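PDB 2E9Q: 11S globulin subunit beta from Cucurbita maxima, which serves as a seed storage protein, an 11S globulin that holds a nutrient reserve in pumpkin seeds. Local coordinates for residues A[74-86]-A[167-181]. Numbering follows the deposited sequence.
Sequences GLLLPGFSNAPKL and ANQIDPYLRKFYLAG
Phe80 and Phe177 face each other as a hydrogen-bonded antiparallel pair, Phe177 N giving a nearly straight 2.6 Å bond to Phe80 O. CG of Phe80 stands between its own backbone N and carbonyl carbon (chi1 53°), which brings the ring over Phe177 CB, 3.5 Å from the ring centroid in a CH-pi contact. The two rings are near parallel but slid apart, and Leu179 CD2 meets the rim of Phe80 at CE1, 3.7 Å away. The Phe80 ring also stacks with Tyr339 of a neighbouring subunit. An alanine in place of Phe80 would probably leave Phe177 CB without the ring face over it, open a gap beside Leu179 CD2 and cost the stack on Tyr339. Beyond the strand, the Asn82 amide works both ways: OD1 takes Arg175 N from above its carbonyl plane at 2.9 Å, while ND2 gives to Tyr173 O at 3.0 Å and weakly to Asn168 OD1. Asp171 OD2 accepts Tyr173 N, an Asx turn. The face bearing Lys176 and Tyr178 is looser and wetter. There the extended Lys176 runs past Gly79; one water accepts from its NZ and donates to Leu77 O, and a second accepts from Lys176 NZ and from Lys85 NZ; the two ammonium groups stay 4.4 Å apart. Residues 176-178 thus pair antiparallel with strand 74-81, in a sheet of the N-terminal cupin beta-barrel.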
# COMPACT_ATOMS: atom_id res chain seq x y z
N GLY A 74 -19.50 26.70 21.95
CA GLY A 74 -19.68 26.11 20.64
C GLY A 74 -19.49 24.61 20.60
O GLY A 74 -18.60 24.07 21.24
N LEU A 75 -20.35 23.93 19.84
CA LEU A 75 -20.27 22.49 19.71
C LEU A 75 -20.15 22.04 18.24
O LEU A 75 -21.06 22.24 17.45
CB LEU A 75 -21.51 21.84 20.33
CG LEU A 75 -21.69 20.33 20.09
CD1 LEU A 75 -20.66 19.55 20.91
CD2 LEU A 75 -23.11 19.90 20.46
N LEU A 76 -19.01 21.46 17.89
CA LEU A 76 -18.82 20.94 16.54
C LEU A 76 -19.54 19.62 16.57
O LEU A 76 -19.18 18.72 17.33
CB LEU A 76 -17.33 20.73 16.25
CG LEU A 76 -16.96 19.98 14.96
CD1 LEU A 76 -17.54 20.67 13.73
CD2 LEU A 76 -15.43 19.91 14.87
N LEU A 77 -20.60 19.50 15.78
CA LEU A 77 -21.38 18.28 15.76
C LEU A 77 -20.53 17.08 15.37
O LEU A 77 -19.56 17.20 14.62
CB LEU A 77 -22.55 18.44 14.81
CG LEU A 77 -23.35 19.73 15.06
CD1 LEU A 77 -24.51 19.81 14.10
CD2 LEU A 77 -23.85 19.73 16.50
N PRO A 78 -20.90 15.88 15.88
CA PRO A 78 -20.17 14.64 15.58
C PRO A 78 -20.31 14.12 14.17
O PRO A 78 -21.39 14.12 13.58
CB PRO A 78 -20.74 13.65 16.60
CG PRO A 78 -22.16 14.09 16.72
CD PRO A 78 -22.03 15.62 16.78
N GLY A 79 -19.19 13.65 13.63
CA GLY A 79 -19.18 13.08 12.31
C GLY A 79 -17.94 12.23 12.18
O GLY A 79 -17.06 12.27 13.04
N PHE A 80 -17.87 11.44 11.11
CA PHE A 80 -16.70 10.60 10.87
C PHE A 80 -16.30 10.74 9.41
O PHE A 80 -17.14 11.05 8.58
CB PHE A 80 -16.98 9.12 11.20
CG PHE A 80 -18.19 8.55 10.52
CD1 PHE A 80 -19.46 8.72 11.06
CD2 PHE A 80 -18.06 7.80 9.35
CE1 PHE A 80 -20.58 8.16 10.45
CE2 PHE A 80 -19.17 7.23 8.74
CZ PHE A 80 -20.43 7.41 9.29
N SER A 81 -15.02 10.53 9.11
CA SER A 81 -14.53 10.65 7.75
C SER A 81 -13.72 9.44 7.28
O SER A 81 -13.23 8.64 8.09
CB SER A 81 -13.71 11.93 7.58
OG SER A 81 -12.75 12.07 8.61
N ASN A 82 -13.57 9.34 5.96
CA ASN A 82 -12.85 8.24 5.32
C ASN A 82 -11.34 8.34 5.45
O ASN A 82 -10.63 7.45 4.99
CB ASN A 82 -13.23 8.18 3.83
CG ASN A 82 -12.82 9.43 3.06
OD1 ASN A 82 -12.82 10.54 3.60
ND2 ASN A 82 -12.47 9.26 1.80
N ALA A 83 -10.86 9.40 6.07
CA ALA A 83 -9.42 9.59 6.23
C ALA A 83 -9.03 9.86 7.67
O ALA A 83 -9.80 10.46 8.42
CB ALA A 83 -8.96 10.73 5.33
N PRO A 84 -7.83 9.42 8.08
CA PRO A 84 -7.33 9.63 9.45
C PRO A 84 -7.01 11.12 9.60
O PRO A 84 -6.63 11.79 8.62
CB PRO A 84 -6.05 8.80 9.49
CG PRO A 84 -6.15 7.88 8.32
CD PRO A 84 -6.83 8.70 7.28
N LYS A 85 -7.11 11.63 10.82
CA LYS A 85 -6.84 13.03 11.08
C LYS A 85 -6.03 13.29 12.33
O LYS A 85 -6.07 12.53 13.31
CB LYS A 85 -8.15 13.81 11.23
CG LYS A 85 -9.00 13.93 9.98
CD LYS A 85 -10.37 14.50 10.35
CE LYS A 85 -11.26 14.68 9.13
NZ LYS A 85 -12.52 15.40 9.48
N LEU A 86 -5.30 14.39 12.28
CA LEU A 86 -4.53 14.87 13.40
C LEU A 86 -5.12 16.26 13.53
O LEU A 86 -5.47 16.90 12.53
CB LEU A 86 -3.05 14.93 13.05
CG LEU A 86 -2.13 13.94 13.75
CD1 LEU A 86 -2.84 12.66 14.14
CD2 LEU A 86 -0.98 13.67 12.83
N ALA A 167 -5.77 3.51 5.38
CA ALA A 167 -7.12 3.37 5.94
C ALA A 167 -8.25 3.80 5.00
O ALA A 167 -9.39 3.36 5.17
CB ALA A 167 -7.22 4.16 7.26
N ASN A 168 -7.96 4.64 4.02
CA ASN A 168 -8.99 5.08 3.08
C ASN A 168 -8.98 4.21 1.83
O ASN A 168 -8.02 4.22 1.08
CB ASN A 168 -8.79 6.56 2.74
CG ASN A 168 -9.64 7.02 1.58
OD1 ASN A 168 -10.74 6.52 1.34
ND2 ASN A 168 -9.15 8.02 0.85
N GLN A 169 -10.05 3.46 1.62
CA GLN A 169 -10.13 2.58 0.46
C GLN A 169 -11.01 3.12 -0.66
O GLN A 169 -11.26 2.42 -1.65
CB GLN A 169 -10.65 1.20 0.87
CG GLN A 169 -9.86 0.52 1.98
CD GLN A 169 -10.22 -0.96 2.11
OE1 GLN A 169 -11.11 -1.46 1.42
NE2 GLN A 169 -9.52 -1.67 2.99
N ILE A 170 -11.51 4.35 -0.51
CA ILE A 170 -12.36 4.91 -1.54
C ILE A 170 -11.54 5.61 -2.62
O ILE A 170 -11.06 4.97 -3.56
CB ILE A 170 -13.37 5.91 -0.96
CG1 ILE A 170 -14.17 5.24 0.17
CG2 ILE A 170 -14.32 6.39 -2.05
CD1 ILE A 170 -15.00 6.20 0.98
N ASP A 171 -11.38 6.92 -2.49
CA ASP A 171 -10.60 7.70 -3.45
C ASP A 171 -9.94 8.83 -2.68
O ASP A 171 -10.28 9.09 -1.53
CB ASP A 171 -11.51 8.23 -4.57
CG ASP A 171 -12.57 9.17 -4.07
OD1 ASP A 171 -13.56 9.40 -4.80
OD2 ASP A 171 -12.41 9.70 -2.95
N PRO A 172 -8.99 9.55 -3.31
CA PRO A 172 -8.25 10.66 -2.70
C PRO A 172 -9.06 11.88 -2.33
O PRO A 172 -8.52 12.98 -2.20
CB PRO A 172 -7.18 10.96 -3.73
CG PRO A 172 -7.93 10.75 -5.01
CD PRO A 172 -8.66 9.45 -4.75
N TYR A 173 -10.36 11.69 -2.14
CA TYR A 173 -11.25 12.79 -1.80
C TYR A 173 -11.88 12.62 -0.41
O TYR A 173 -12.45 11.59 -0.07
CB TYR A 173 -12.34 12.92 -2.86
CG TYR A 173 -11.81 13.39 -4.20
CD1 TYR A 173 -11.31 14.68 -4.35
CD2 TYR A 173 -11.80 12.55 -5.31
CE1 TYR A 173 -10.80 15.12 -5.56
CE2 TYR A 173 -11.29 12.98 -6.54
CZ TYR A 173 -10.80 14.27 -6.65
OH TYR A 173 -10.30 14.70 -7.86
N LEU A 174 -11.72 13.67 0.40
CA LEU A 174 -12.20 13.71 1.77
C LEU A 174 -13.73 13.77 1.89
O LEU A 174 -14.40 14.59 1.25
CB LEU A 174 -11.55 14.89 2.48
CG LEU A 174 -11.67 14.97 4.00
CD1 LEU A 174 -11.13 13.70 4.61
CD2 LEU A 174 -10.90 16.18 4.51
N ARG A 175 -14.28 12.88 2.71
CA ARG A 175 -15.72 12.80 2.93
C ARG A 175 -15.98 12.79 4.44
O ARG A 175 -15.37 12.02 5.18
CB ARG A 175 -16.28 11.51 2.32
CG ARG A 175 -16.00 11.33 0.83
CD ARG A 175 -16.65 10.05 0.30
NE ARG A 175 -16.60 9.95 -1.16
CZ ARG A 175 -15.49 9.84 -1.87
NH1 ARG A 175 -14.30 9.83 -1.28
NH2 ARG A 175 -15.56 9.75 -3.20
N LYS A 176 -16.88 13.65 4.91
CA LYS A 176 -17.20 13.63 6.33
C LYS A 176 -18.69 13.37 6.52
O LYS A 176 -19.53 14.11 6.01
CB LYS A 176 -16.77 14.92 7.04
CG LYS A 176 -16.90 14.78 8.55
CD LYS A 176 -16.22 15.87 9.35
CE LYS A 176 -16.63 15.74 10.83
NZ LYS A 176 -16.03 16.77 11.69
N PHE A 177 -19.00 12.29 7.23
CA PHE A 177 -20.37 11.86 7.51
C PHE A 177 -20.83 12.39 8.87
O PHE A 177 -20.38 11.92 9.91
CB PHE A 177 -20.47 10.32 7.51
CG PHE A 177 -20.00 9.67 6.24
CD1 PHE A 177 -18.65 9.67 5.90
CD2 PHE A 177 -20.91 9.06 5.38
CE1 PHE A 177 -18.21 9.08 4.70
CE2 PHE A 177 -20.47 8.47 4.18
CZ PHE A 177 -19.12 8.48 3.85
N TYR A 178 -21.75 13.35 8.85
CA TYR A 178 -22.27 13.95 10.07
C TYR A 178 -23.48 13.20 10.60
O TYR A 178 -24.36 12.80 9.83
CB TYR A 178 -22.64 15.43 9.83
CG TYR A 178 -21.46 16.36 9.88
CD1 TYR A 178 -20.71 16.66 8.74
CD2 TYR A 178 -21.05 16.90 11.09
CE1 TYR A 178 -19.58 17.48 8.81
CE2 TYR A 178 -19.93 17.72 11.18
CZ TYR A 178 -19.20 18.00 10.05
OH TYR A 178 -18.09 18.81 10.19
N LEU A 179 -23.53 13.01 11.91
CA LEU A 179 -24.65 12.31 12.53
C LEU A 179 -25.83 13.24 12.81
O LEU A 179 -26.96 12.78 12.94
CB LEU A 179 -24.22 11.65 13.84
CG LEU A 179 -23.05 10.65 13.84
CD1 LEU A 179 -23.13 9.80 15.09
CD2 LEU A 179 -23.10 9.77 12.62
N ALA A 180 -25.57 14.54 12.91
CA ALA A 180 -26.64 15.50 13.18
C ALA A 180 -26.46 16.82 12.44
O ALA A 180 -25.39 17.10 11.89
CB ALA A 180 -26.73 15.78 14.67
N GLY A 181 -27.51 17.63 12.44
CA GLY A 181 -27.46 18.93 11.78
C GLY A 181 -27.54 18.85 10.27
O GLY A 181 -27.86 17.82 9.70
O HOH W 1 -17.16 16.45 14.24
O HOH W 2 -12.97 17.52 11.58